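Local coordinates for FMN-dependent NADH:quinone oxidoreductase 1 (Bacillus anthracis, PDB 3U7I), which probably reduces quinones and cleaves the azo bond of aromatic azo compounds, taking electrons from NADH and using FMN as cofactor, at residues Val53-Asp58 with Gln79-Arg84; Gln90-Ala95 with Gly136-Gly141; Asn119-Arg124 with Lys171-Phe176. All coordinates share one frame; numbering follows the deposited sequence.

In the fold
Interaction 1 closes along the chain before the other two open; interactions 2 and 3 then interleave, in the order 90-95, 119-124, 136-141, 171-176. Helix 76-94 serves both interaction 1 and interaction 2, with centres about 20 Å apart. Interactions 2 and 3, centres about 9 Å apart, meet in the core, where the ring of Phe92 touches Ile120 and Phe174. Interactions 1 and 3 have centres about 18 Å apart, yet they meet where Pro55 is hydrogen-bonded to Asn119. Helices 76-94, 111-120 and 165-177 of the flavodoxin-like fold are thus tied together with their loops, and interactions 1 and 3 also touch the second subunit of the homodimer.

Interaction 1: Val53-Asp58 with Gln79-Arg84; sequences VVPMID and QKVTER
Arg84 reaches from helix 76-94 to the backbone carbonyl of Val53 and holds it side-on with two nitrogens. NE donates to Val53 O at 2.8 Å, and NH2 of the same arginine donates to Val53 O at 3.0 Å. Neither bond is straight, with N-H...O angles of 149° and 138°, as expected when two neighbouring N-H groups share one acceptor. The oxygen sits close to the guanidinium plane, at its edge, so the pair of bonds limits rotation of that group. Behind this polar grip lies an apolar one. Pro55 CG rests on the aliphatic part of the arginine, 3.7 Å from Arg84 CG, the proline ring and the arginine chain crossing at about a right angle. One helical turn earlier, Val81 meets the same proline: its CG2 methyl, the branch anti to the backbone N, comes to 3.6 Å from Pro55 CB. The arginine chain leaves the helix extended and then turns at chi2 (57°), which carries its head round to Val53 while its CG stays against the ring.

The loop gripped here follows the edge strand 43-48 of the parallel flavodoxin-like sheet. With helices 59-68 and 76-94 it belongs to the beta-alpha-beta crossover that passes from that strand to strand 97-103.

NH1, the nitrogen that takes no part in the grip on Val53, forms a salt bridge with Glu87 of the same helix, which gives the head a second partner. Pro55 is also covered by Met85 and Ile88, while its carbonyl oxygen is hydrogen-bonded to Asn119 ND2 on helix 111-120. At the end of the loop, Asp58 is the N-cap of helix 59-68, its OD1 accepting from the backbone N of Val61.

Interaction 2: Gln90-Ala95 with Gly136-Gly141; sequences QQFKSA and GLLKDG
Leu138 points its two methyls at Phe92 and Lys93 of helix 76-94, and of the three residues that touch it has the most surface buried by the contact. CD1 lies anti to CA (chi2 179°), at the far end of the chain, and this methyl is what reaches the phenylalanine: Leu138 CD1 lies 3.5 Å from Phe92 CE2, approaching the ring obliquely. The other methyl serves Lys93, with Leu138 CD2 at 4.5 Å from Lys93 CE, a looser touch against the aliphatic length of the lysine. The two branches of one leucine therefore face two successive residues of the helix.

Phe92 sends its ring out with CG anti to the backbone N (chi1 179°), which swings the CE2 side to the leucine although the residue itself does not face the loop. The ring also stacks with Tyr98 on strand 97-103 and packs on Tyr116 and Ile120 of helix 111-120. Lys93 places its methylenes beside Leu138 while its amino group forms a salt bridge with Glu125.

Gln91 O accepts two bonds from Ser94, from OG at 2.7 Å and from the backbone N at 3.2 Å. The loop 136-141 links the small antiparallel hairpin, through strand 134-136, to strand 143-149 of the central flavodoxin-like sheet, and Arg142 just beyond it gives NH2 to Lys93 O.

Between the two segments the contact itself is purely apolar, methyl against ring and methyl against methylene. Such contact has little directional preference; what it does is bury hydrophobic surface of Leu138 and Phe92, while the polar end of Lys93 is satisfied by Glu125.

Interaction 3: Asn119-Arg124 with Lys171-Phe176; sequences NIMIAR and KAMFNF
Met121 and Met173, both selenomethionines, meet through their selenium atoms because of how their chains are folded. Met121 has CG anti to the carbonyl carbon and runs out extended through chi2 (180°) before bending at chi3 (64°), whereas Met173 is bent already at chi2 (-56°). The two side chains cross at about a right angle, with Met121 SE 3.9 Å from Met173 SE. The bend in Met121 also carries its terminal methyl over to helix 165-177, where Met121 CE lies 3.9 Å from Met173 SE and 4.1 Å from Phe176 CE2. One residue before, Ile120 makes a separate touch: its CD1 stands 4.2 Å from Phe174 CE1, oblique to that ring.

All five residues are buried and the contact is wholly apolar. Met121 is the first residue to leave helical geometry after helix 111-120, so it is the end of this helix that packs against helix 165-177. The second subunit borders the contact, with its Phe107 on Met173 and its Trp159 ring meeting Phe176. Phe92 of helix 76-94 packs on Phe174, so helices 76-94, 111-120 and 165-177 of the flavodoxin-like fold come together here, beside the dimer interface.

Interaction 1: Val53-Asp58 with Gln79-Arg84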
ATOM      1  N   VAL C  53       0.396   2.445 -18.150  1.00 24.51           N
ATOM      2  CA  VAL C  53       1.289   3.350 -17.435  1.00 23.53           C
ATOM      3  C   VAL C  53       0.519   4.030 -16.308  1.00 21.37           C
ATOM      4  O   VAL C  53      -0.432   4.777 -16.552  1.00 18.18           O
ATOM      5  CB  VAL C  53       1.910   4.407 -18.370  1.00 24.14           C
ATOM      6  CG1 VAL C  53       2.892   5.286 -17.609  1.00 22.52           C
ATOM      7  CG2 VAL C  53       2.610   3.728 -19.531  1.00 26.34           C
ATOM      8  N   VAL C  54       0.916   3.734 -15.073  1.00 19.66           N
ATOM      9  CA  VAL C  54       0.337   4.381 -13.895  1.00 19.36           C
ATOM     10  C   VAL C  54       1.485   5.030 -13.145  1.00 19.81           C
ATOM     11  O   VAL C  54       2.207   4.346 -12.404  1.00 18.31           O
ATOM     12  CB  VAL C  54      -0.399   3.375 -12.980  1.00 18.41           C
ATOM     13  CG1 VAL C  54      -0.947   4.075 -11.744  1.00 16.84           C
ATOM     14  CG2 VAL C  54      -1.522   2.655 -13.752  1.00 20.07           C
ATOM     15  N   PRO C  55       1.689   6.343 -13.374  1.00 20.72           N
ATOM     16  CA  PRO C  55       2.829   7.057 -12.788  1.00 23.23           C
ATOM     17  C   PRO C  55       2.921   6.931 -11.264  1.00 21.68           C
ATOM     18  O   PRO C  55       1.949   7.094 -10.526  1.00 22.91           O
ATOM     19  CB  PRO C  55       2.583   8.514 -13.208  1.00 22.82           C
ATOM     20  CG  PRO C  55       1.837   8.388 -14.506  1.00 19.28           C
ATOM     21  CD  PRO C  55       0.926   7.200 -14.307  1.00 16.14           C
HETATM   22  N   MSE C  56       4.125   6.630 -10.811  1.00 20.49           N
HETATM   23  CA  MSE C  56       4.446   6.585  -9.402  1.00 19.38           C
HETATM   24  C   MSE C  56       4.881   7.981  -8.947  1.00 25.36           C
HETATM   25  O   MSE C  56       5.561   8.685  -9.697  1.00 28.89           O
HETATM   26  CB  MSE C  56       5.609   5.609  -9.227  1.00 16.36           C
HETATM   27  CG  MSE C  56       6.118   5.488  -7.842  1.00 16.37           C
HETATM   28 SE   MSE C  56       7.700   4.396  -7.905  0.67 29.04          SE
HETATM   29  CE  MSE C  56       8.955   5.696  -8.665  1.00 28.30           C
ATOM     30  N   ILE C  57       4.508   8.391  -7.731  1.00 22.50           N
ATOM     31  CA  ILE C  57       5.079   9.620  -7.155  1.00 21.42           C
ATOM     32  C   ILE C  57       6.594   9.458  -6.930  1.00 21.04           C
ATOM     33  O   ILE C  57       7.031   8.703  -6.047  1.00 23.69           O
ATOM     34  CB  ILE C  57       4.405  10.035  -5.807  1.00 19.38           C
ATOM     35  CG1 ILE C  57       2.926  10.391  -5.998  1.00 18.70           C
ATOM     36  CG2 ILE C  57       5.138  11.226  -5.177  1.00 19.63           C
ATOM     37  CD1 ILE C  57       2.177  10.627  -4.676  1.00 16.67           C
ATOM     38  N   ASP C  58       7.392  10.149  -7.737  1.00 21.67           N
ATOM     39  CA  ASP C  58       8.842  10.190  -7.525  1.00 23.07           C
ATOM     40  C   ASP C  58       9.353  11.637  -7.495  1.00 23.10           C
ATOM     41  O   ASP C  58       8.558  12.582  -7.497  1.00 20.18           O
ATOM     42  CB  ASP C  58       9.596   9.355  -8.581  1.00 25.48           C
ATOM     43  CG  ASP C  58       9.261   9.766 -10.015  1.00 28.55           C
ATOM     44  OD1 ASP C  58       8.819  10.917 -10.237  1.00 27.70           O
ATOM     45  OD2 ASP C  58       9.440   8.935 -10.929  1.00 30.36           O
ATOM     46  N   GLN C  79       6.113  17.602 -17.767  1.00 30.52           N
ATOM     47  CA  GLN C  79       4.909  17.788 -18.566  1.00 34.33           C
ATOM     48  C   GLN C  79       4.297  16.435 -18.949  1.00 34.07           C
ATOM     49  O   GLN C  79       3.096  16.206 -18.777  1.00 31.54           O
ATOM     50  CB  GLN C  79       5.251  18.604 -19.817  1.00 41.12           C
ATOM     51  CG  GLN C  79       4.110  18.790 -20.790  1.00 47.40           C
ATOM     52  CD  GLN C  79       4.594  19.202 -22.168  1.00 53.61           C
ATOM     53  OE1 GLN C  79       5.672  19.788 -22.314  1.00 55.90           O
ATOM     54  NE2 GLN C  79       3.802  18.888 -23.192  1.00 53.87           N
ATOM     55  N   LYS C  80       5.141  15.533 -19.446  1.00 35.99           N
ATOM     56  CA  LYS C  80       4.699  14.234 -19.940  1.00 36.29           C
ATOM     57  C   LYS C  80       4.086  13.353 -18.844  1.00 36.04           C
ATOM     58  O   LYS C  80       3.052  12.713 -19.062  1.00 35.23           O
ATOM     59  CB  LYS C  80       5.858  13.511 -20.632  1.00 39.19           C
ATOM     60  CG  LYS C  80       5.532  12.115 -21.135  1.00 40.89           C
ATOM     61  CD  LYS C  80       6.812  11.319 -21.376  1.00 45.64           C
ATOM     62  CE  LYS C  80       6.545   9.816 -21.459  1.00 46.71           C
ATOM     63  NZ  LYS C  80       7.802   9.004 -21.435  1.00 48.30           N
ATOM     64  N   VAL C  81       4.711  13.314 -17.670  1.00 33.78           N
ATOM     65  CA  VAL C  81       4.170  12.492 -16.584  1.00 30.61           C
ATOM     66  C   VAL C  81       2.856  13.050 -16.023  1.00 25.57           C
ATOM     67  O   VAL C  81       1.912  12.288 -15.807  1.00 23.18           O
ATOM     68  CB  VAL C  81       5.203  12.214 -15.450  1.00 24.33           C
ATOM     69  CG1 VAL C  81       5.638  13.509 -14.775  1.00 27.12           C
ATOM     70  CG2 VAL C  81       4.627  11.220 -14.429  1.00 20.82           C
ATOM     71  N   THR C  82       2.786  14.368 -15.818  1.00 26.61           N
ATOM     72  CA  THR C  82       1.556  15.006 -15.307  1.00 28.98           C
ATOM     73  C   THR C  82       0.362  14.931 -16.275  1.00 26.32           C
ATOM     74  O   THR C  82      -0.798  14.875 -15.844  1.00 22.72           O
ATOM     75  CB  THR C  82       1.782  16.486 -14.850  1.00 28.75           C
ATOM     76  OG1 THR C  82       2.390  17.243 -15.902  1.00 28.53           O
ATOM     77  CG2 THR C  82       2.666  16.545 -13.598  1.00 29.64           C
ATOM     78  N   GLU C  83       0.645  14.934 -17.576  1.00 27.33           N
ATOM     79  CA  GLU C  83      -0.396  14.744 -18.584  1.00 29.31           C
ATOM     80  C   GLU C  83      -1.035  13.359 -18.461  1.00 26.99           C
ATOM     81  O   GLU C  83      -2.256  13.218 -18.560  1.00 25.73           O
ATOM     82  CB  GLU C  83       0.167  14.960 -19.992  1.00 35.55           C
ATOM     83  CG  GLU C  83       0.265  16.432 -20.383  1.00 45.22           C
ATOM     84  CD  GLU C  83       1.168  16.680 -21.587  1.00 50.55           C
ATOM     85  OE1 GLU C  83       1.459  15.716 -22.335  1.00 52.17           O
ATOM     86  OE2 GLU C  83       1.589  17.846 -21.777  1.00 50.24           O
ATOM     87  N   ARG C  84      -0.206  12.342 -18.232  1.00 25.33           N
ATOM     88  CA  ARG C  84      -0.698  10.983 -18.009  1.00 22.74           C
ATOM     89  C   ARG C  84      -1.471  10.854 -16.676  1.00 22.59           C
ATOM     90  O   ARG C  84      -2.516  10.189 -16.615  1.00 22.36           O
ATOM     91  CB  ARG C  84       0.462   9.979 -18.085  1.00 20.69           C
ATOM     92  CG  ARG C  84       0.075   8.542 -17.783  1.00 21.43           C
ATOM     93  CD  ARG C  84      -1.037   8.044 -18.701  1.00 20.49           C
ATOM     94  NE  ARG C  84      -1.447   6.698 -18.312  1.00 19.22           N
ATOM     95  CZ  ARG C  84      -2.639   6.162 -18.568  1.00 21.47           C
ATOM     96  NH1 ARG C  84      -3.565   6.864 -19.218  1.00 22.01           N
ATOM     97  NH2 ARG C  84      -2.909   4.928 -18.155  1.00 18.30           N
TER

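Interaction 2: Gln90-Ala95 with Gly136-Gly141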
ATOM      1  N   GLN C  90      -8.974  12.031 -14.880  1.00 17.83           N
ATOM      2  CA  GLN C  90     -10.189  12.395 -15.609  1.00 19.67           C
ATOM      3  C   GLN C  90     -11.003  11.159 -16.007  1.00 17.73           C
ATOM      4  O   GLN C  90     -12.236  11.208 -16.027  1.00 19.04           O
ATOM      5  CB  GLN C  90      -9.881  13.316 -16.793  1.00 23.80           C
ATOM      6  CG  GLN C  90      -9.308  14.661 -16.354  1.00 29.57           C
ATOM      7  CD  GLN C  90     -10.219  15.412 -15.379  1.00 32.80           C
ATOM      8  OE1 GLN C  90     -11.435  15.496 -15.584  1.00 37.13           O
ATOM      9  NE2 GLN C  90      -9.629  15.973 -14.321  1.00 28.39           N
ATOM     10  N   GLN C  91     -10.319  10.050 -16.283  1.00 16.34           N
ATOM     11  CA  GLN C  91     -11.002   8.767 -16.501  1.00 18.30           C
ATOM     12  C   GLN C  91     -11.746   8.309 -15.230  1.00 17.51           C
ATOM     13  O   GLN C  91     -12.919   7.930 -15.283  1.00 16.10           O
ATOM     14  CB  GLN C  91     -10.019   7.695 -16.984  1.00 17.89           C
ATOM     15  CG  GLN C  91     -10.619   6.290 -17.102  1.00 20.04           C
ATOM     16  CD  GLN C  91      -9.597   5.230 -17.516  1.00 21.37           C
ATOM     17  OE1 GLN C  91      -8.533   5.087 -16.898  1.00 18.47           O
ATOM     18  NE2 GLN C  91      -9.919   4.484 -18.570  1.00 20.11           N
ATOM     19  N   PHE C  92     -11.060   8.349 -14.090  1.00 18.15           N
ATOM     20  CA  PHE C  92     -11.688   8.040 -12.802  1.00 17.31           C
ATOM     21  C   PHE C  92     -12.944   8.905 -12.538  1.00 17.56           C
ATOM     22  O   PHE C  92     -13.999   8.394 -12.161  1.00 17.35           O
ATOM     23  CB  PHE C  92     -10.664   8.159 -11.648  1.00 15.08           C
ATOM     24  CG  PHE C  92     -11.247   7.869 -10.295  1.00 16.16           C
ATOM     25  CD1 PHE C  92     -11.383   6.558  -9.849  1.00 19.44           C
ATOM     26  CD2 PHE C  92     -11.677   8.896  -9.480  1.00 17.24           C
ATOM     27  CE1 PHE C  92     -11.934   6.283  -8.607  1.00 20.62           C
ATOM     28  CE2 PHE C  92     -12.235   8.629  -8.235  1.00 18.48           C
ATOM     29  CZ  PHE C  92     -12.362   7.322  -7.799  1.00 19.06           C
ATOM     30  N   LYS C  93     -12.834  10.213 -12.732  1.00 17.23           N
ATOM     31  CA  LYS C  93     -13.963  11.104 -12.463  1.00 17.57           C
ATOM     32  C   LYS C  93     -15.158  10.868 -13.390  1.00 17.03           C
ATOM     33  O   LYS C  93     -16.287  11.230 -13.059  1.00 16.32           O
ATOM     34  CB  LYS C  93     -13.521  12.575 -12.512  1.00 16.99           C
ATOM     35  CG  LYS C  93     -12.602  12.971 -11.355  1.00 19.46           C
ATOM     36  CD  LYS C  93     -12.220  14.451 -11.381  1.00 23.13           C
ATOM     37  CE  LYS C  93     -13.432  15.342 -11.157  1.00 27.50           C
ATOM     38  NZ  LYS C  93     -13.056  16.779 -11.120  1.00 29.96           N
ATOM     39  N   SER C  94     -14.911  10.260 -14.550  1.00 18.63           N
ATOM     40  CA  SER C  94     -15.953  10.137 -15.575  1.00 19.06           C
ATOM     41  C   SER C  94     -16.893   8.969 -15.308  1.00 16.70           C
ATOM     42  O   SER C  94     -17.972   8.901 -15.892  1.00 18.37           O
ATOM     43  CB  SER C  94     -15.329   9.967 -16.961  1.00 19.90           C
ATOM     44  OG  SER C  94     -14.767   8.671 -17.100  1.00 20.00           O
ATOM     45  N   ALA C  95     -16.459   8.055 -14.436  1.00 16.47           N
ATOM     46  CA  ALA C  95     -17.199   6.837 -14.097  1.00 15.70           C
ATOM     47  C   ALA C  95     -18.084   7.010 -12.854  1.00 18.61           C
ATOM     48  O   ALA C  95     -17.695   7.679 -11.897  1.00 17.89           O
ATOM     49  CB  ALA C  95     -16.215   5.687 -13.874  1.00 12.87           C
ATOM     50  N   GLY C 136     -14.662  15.231   0.588  1.00 22.07           N
ATOM     51  CA  GLY C 136     -14.666  14.619  -0.732  1.00 18.87           C
ATOM     52  C   GLY C 136     -15.570  15.380  -1.686  1.00 22.00           C
ATOM     53  O   GLY C 136     -16.572  15.969  -1.263  1.00 21.82           O
ATOM     54  N   LEU C 137     -15.209  15.375  -2.971  1.00 21.68           N
ATOM     55  CA  LEU C 137     -15.953  16.109  -3.993  1.00 22.30           C
ATOM     56  C   LEU C 137     -16.827  15.214  -4.871  1.00 25.61           C
ATOM     57  O   LEU C 137     -17.583  15.709  -5.704  1.00 29.79           O
ATOM     58  CB  LEU C 137     -14.991  16.918  -4.869  1.00 21.95           C
ATOM     59  CG  LEU C 137     -14.242  18.032  -4.152  1.00 20.64           C
ATOM     60  CD1 LEU C 137     -13.438  18.833  -5.143  1.00 21.94           C
ATOM     61  CD2 LEU C 137     -15.230  18.926  -3.408  1.00 24.21           C
ATOM     62  N   LEU C 138     -16.722  13.898  -4.694  1.00 26.01           N
ATOM     63  CA  LEU C 138     -17.507  12.963  -5.493  1.00 24.56           C
ATOM     64  C   LEU C 138     -18.665  12.385  -4.688  1.00 25.75           C
ATOM     65  O   LEU C 138     -18.821  11.164  -4.601  1.00 27.53           O
ATOM     66  CB  LEU C 138     -16.622  11.833  -6.026  1.00 24.23           C
ATOM     67  CG  LEU C 138     -15.383  12.256  -6.824  1.00 23.59           C
ATOM     68  CD1 LEU C 138     -14.602  11.031  -7.270  1.00 22.99           C
ATOM     69  CD2 LEU C 138     -15.749  13.129  -8.016  1.00 20.00           C
ATOM     70  N   LYS C 139     -19.472  13.263  -4.104  1.00 24.37           N
ATOM     71  CA  LYS C 139     -20.599  12.839  -3.282  1.00 29.83           C
ATOM     72  C   LYS C 139     -21.886  12.824  -4.103  1.00 30.48           C
ATOM     73  O   LYS C 139     -22.855  13.486  -3.752  1.00 33.11           O
ATOM     74  CB  LYS C 139     -20.751  13.764  -2.069  1.00 34.18           C
ATOM     75  CG  LYS C 139     -19.437  14.040  -1.344  1.00 36.75           C
ATOM     76  CD  LYS C 139     -19.621  14.141   0.163  1.00 39.21           C
ATOM     77  CE  LYS C 139     -18.271  14.278   0.864  1.00 41.29           C
ATOM     78  NZ  LYS C 139     -18.152  13.408   2.073  1.00 41.40           N
ATOM     79  N   ASP C 140     -21.891  12.058  -5.192  1.00 28.87           N
ATOM     80  CA  ASP C 140     -23.008  12.070  -6.138  1.00 29.51           C
ATOM     81  C   ASP C 140     -23.586  10.684  -6.474  1.00 27.75           C
ATOM     82  O   ASP C 140     -24.087  10.472  -7.581  1.00 28.33           O
ATOM     83  CB  ASP C 140     -22.606  12.803  -7.429  1.00 30.76           C
ATOM     84  CG  ASP C 140     -21.191  12.458  -7.891  1.00 31.08           C
ATOM     85  OD1 ASP C 140     -20.700  13.095  -8.842  1.00 33.26           O
ATOM     86  OD2 ASP C 140     -20.557  11.565  -7.295  1.00 28.09           O
ATOM     87  N   GLY C 141     -23.523   9.751  -5.524  1.00 24.66           N
ATOM     88  CA  GLY C 141     -24.157   8.450  -5.692  1.00 25.50           C
ATOM     89  C   GLY C 141     -23.407   7.424  -6.540  1.00 26.01           C
ATOM     90  O   GLY C 141     -24.016   6.533  -7.143  1.00 23.72           O
TER

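Interaction 3: Asn119-Arg124 with Lys171-Phe176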
ATOM      1  N   ASN C 119      -2.771   8.869  -8.080  1.00 15.48           N
ATOM      2  CA  ASN C 119      -3.208   9.552  -9.306  1.00 16.47           C
ATOM      3  C   ASN C 119      -4.609  10.166  -9.193  1.00 17.57           C
ATOM      4  O   ASN C 119      -4.899  11.189  -9.817  1.00 16.88           O
ATOM      5  CB  ASN C 119      -3.193   8.580 -10.489  1.00 14.48           C
ATOM      6  CG  ASN C 119      -1.810   8.403 -11.091  1.00 17.67           C
ATOM      7  OD1 ASN C 119      -1.495   9.006 -12.116  1.00 17.64           O
ATOM      8  ND2 ASN C 119      -0.983   7.564 -10.464  1.00 16.26           N
ATOM      9  N   ILE C 120      -5.474   9.538  -8.393  1.00 17.09           N
ATOM     10  CA  ILE C 120      -6.882   9.935  -8.333  1.00 14.85           C
ATOM     11  C   ILE C 120      -7.281  10.730  -7.079  1.00 16.66           C
ATOM     12  O   ILE C 120      -8.335  11.369  -7.064  1.00 17.52           O
ATOM     13  CB  ILE C 120      -7.816   8.717  -8.485  1.00 14.67           C
ATOM     14  CG1 ILE C 120      -7.686   7.799  -7.268  1.00 17.13           C
ATOM     15  CG2 ILE C 120      -7.517   7.971  -9.799  1.00 14.74           C
ATOM     16  CD1 ILE C 120      -8.809   6.820  -7.132  1.00 22.34           C
HETATM   17  N   MSE C 121      -6.462  10.694  -6.029  1.00 14.50           N
HETATM   18  CA  MSE C 121      -6.740  11.546  -4.861  1.00 18.02           C
HETATM   19  C   MSE C 121      -6.020  12.879  -5.004  1.00 19.89           C
HETATM   20  O   MSE C 121      -4.858  13.018  -4.591  1.00 21.92           O
HETATM   21  CB  MSE C 121      -6.367  10.858  -3.547  1.00 18.28           C
HETATM   22  CG  MSE C 121      -7.290   9.708  -3.192  1.00 17.51           C
HETATM   23 SE   MSE C 121      -6.767   8.884  -1.546  0.60 24.66          SE
HETATM   24  CE  MSE C 121      -7.077  10.400  -0.351  1.00 18.11           C
ATOM     25  N   ILE C 122      -6.723  13.846  -5.601  1.00 19.31           N
ATOM     26  CA  ILE C 122      -6.144  15.124  -6.008  1.00 21.40           C
ATOM     27  C   ILE C 122      -7.003  16.273  -5.484  1.00 22.66           C
ATOM     28  O   ILE C 122      -8.220  16.276  -5.681  1.00 20.73           O
ATOM     29  CB  ILE C 122      -6.045  15.215  -7.558  1.00 17.44           C
ATOM     30  CG1 ILE C 122      -5.200  14.063  -8.113  1.00 19.09           C
ATOM     31  CG2 ILE C 122      -5.475  16.551  -8.012  1.00 19.45           C
ATOM     32  CD1 ILE C 122      -3.769  14.099  -7.680  1.00 20.74           C
ATOM     33  N   ALA C 123      -6.372  17.238  -4.809  1.00 24.67           N
ATOM     34  CA  ALA C 123      -7.092  18.376  -4.238  1.00 23.33           C
ATOM     35  C   ALA C 123      -7.718  19.234  -5.334  1.00 25.42           C
ATOM     36  O   ALA C 123      -7.145  19.400  -6.417  1.00 26.44           O
ATOM     37  CB  ALA C 123      -6.171  19.212  -3.353  1.00 26.56           C
ATOM     38  N   ARG C 124      -8.899  19.774  -5.049  1.00 27.98           N
ATOM     39  CA  ARG C 124      -9.634  20.578  -6.021  1.00 31.47           C
ATOM     40  C   ARG C 124     -10.255  19.727  -7.139  1.00 30.14           C
ATOM     41  O   ARG C 124     -10.971  20.252  -8.002  1.00 33.01           O
ATOM     42  CB  ARG C 124      -8.732  21.680  -6.604  1.00 39.33           C
ATOM     43  CG  ARG C 124      -8.515  22.887  -5.672  1.00 48.69           C
ATOM     44  CD  ARG C 124      -7.253  23.675  -6.025  1.00 55.46           C
ATOM     45  NE  ARG C 124      -7.213  24.056  -7.435  1.00 62.65           N
ATOM     46  CZ  ARG C 124      -6.121  23.998  -8.197  1.00 66.64           C
ATOM     47  NH1 ARG C 124      -6.178  24.363  -9.474  1.00 68.65           N
ATOM     48  NH2 ARG C 124      -4.972  23.575  -7.686  1.00 66.49           N
ATOM     49  N   LYS C 171     -12.225   0.966   1.465  1.00 15.96           N
ATOM     50  CA  LYS C 171     -13.521   1.457   1.934  1.00 15.30           C
ATOM     51  C   LYS C 171     -13.402   2.883   2.490  1.00 18.04           C
ATOM     52  O   LYS C 171     -14.208   3.769   2.163  1.00 17.58           O
ATOM     53  CB  LYS C 171     -14.086   0.541   3.023  1.00 17.55           C
ATOM     54  CG  LYS C 171     -15.547   0.837   3.367  1.00 19.85           C
ATOM     55  CD  LYS C 171     -16.030  -0.019   4.514  1.00 23.88           C
ATOM     56  CE  LYS C 171     -17.520   0.152   4.710  1.00 28.40           C
ATOM     57  NZ  LYS C 171     -17.946  -0.493   5.978  1.00 32.62           N
ATOM     58  N   ALA C 172     -12.389   3.084   3.338  1.00 19.26           N
ATOM     59  CA  ALA C 172     -12.136   4.376   3.985  1.00 19.06           C
ATOM     60  C   ALA C 172     -11.901   5.500   2.979  1.00 18.80           C
ATOM     61  O   ALA C 172     -12.547   6.558   3.059  1.00 19.58           O
ATOM     62  CB  ALA C 172     -10.946   4.272   4.958  1.00 17.98           C
HETATM   63  N   MSE C 173     -10.972   5.270   2.043  1.00 13.69           N
HETATM   64  CA  MSE C 173     -10.606   6.285   1.061  1.00 15.88           C
HETATM   65  C   MSE C 173     -11.804   6.631   0.192  1.00 18.37           C
HETATM   66  O   MSE C 173     -12.104   7.807  -0.041  1.00 16.67           O
HETATM   67  CB  MSE C 173      -9.451   5.813   0.185  1.00 13.61           C
HETATM   68  CG  MSE C 173      -8.137   5.661   0.947  1.00 15.23           C
HETATM   69 SE   MSE C 173      -7.564   7.283   1.873  0.71 20.43          SE
HETATM   70  CE  MSE C 173      -8.111   6.836   3.680  1.00 15.88           C
ATOM     71  N   PHE C 174     -12.506   5.609  -0.285  1.00 17.61           N
ATOM     72  CA  PHE C 174     -13.616   5.893  -1.187  1.00 16.49           C
ATOM     73  C   PHE C 174     -14.772   6.559  -0.477  1.00 17.67           C
ATOM     74  O   PHE C 174     -15.418   7.430  -1.059  1.00 16.97           O
ATOM     75  CB  PHE C 174     -14.006   4.680  -2.037  1.00 17.15           C
ATOM     76  CG  PHE C 174     -12.979   4.366  -3.086  1.00 21.90           C
ATOM     77  CD1 PHE C 174     -12.935   5.091  -4.263  1.00 25.97           C
ATOM     78  CD2 PHE C 174     -12.006   3.401  -2.860  1.00 22.73           C
ATOM     79  CE1 PHE C 174     -11.966   4.829  -5.215  1.00 27.88           C
ATOM     80  CE2 PHE C 174     -11.036   3.133  -3.805  1.00 23.74           C
ATOM     81  CZ  PHE C 174     -11.012   3.848  -4.982  1.00 26.90           C
ATOM     82  N   ASN C 175     -14.994   6.196   0.787  1.00 17.68           N
ATOM     83  CA  ASN C 175     -16.016   6.874   1.588  1.00 22.95           C
ATOM     84  C   ASN C 175     -15.646   8.342   1.786  1.00 22.16           C
ATOM     85  O   ASN C 175     -16.491   9.245   1.690  1.00 21.31           O
ATOM     86  CB  ASN C 175     -16.245   6.193   2.934  1.00 27.99           C
ATOM     87  CG  ASN C 175     -17.442   6.777   3.672  1.00 35.96           C
ATOM     88  OD1 ASN C 175     -18.566   6.282   3.548  1.00 40.05           O
ATOM     89  ND2 ASN C 175     -17.207   7.840   4.435  1.00 37.65           N
ATOM     90  N   PHE C 176     -14.365   8.571   2.049  1.00 20.47           N
ATOM     91  CA  PHE C 176     -13.844   9.927   2.124  1.00 21.67           C
ATOM     92  C   PHE C 176     -14.152  10.729   0.851  1.00 21.35           C
ATOM     93  O   PHE C 176     -14.649  11.851   0.926  1.00 23.20           O
ATOM     94  CB  PHE C 176     -12.343   9.909   2.405  1.00 21.89           C
ATOM     95  CG  PHE C 176     -11.691  11.244   2.260  1.00 21.20           C
ATOM     96  CD1 PHE C 176     -12.076  12.306   3.069  1.00 21.43           C
ATOM     97  CD2 PHE C 176     -10.690  11.440   1.319  1.00 20.97           C
ATOM     98  CE1 PHE C 176     -11.474  13.548   2.940  1.00 21.75           C
ATOM     99  CE2 PHE C 176     -10.083  12.678   1.183  1.00 21.74           C
ATOM    100  CZ  PHE C 176     -10.479  13.735   1.995  1.00 21.07           C
TER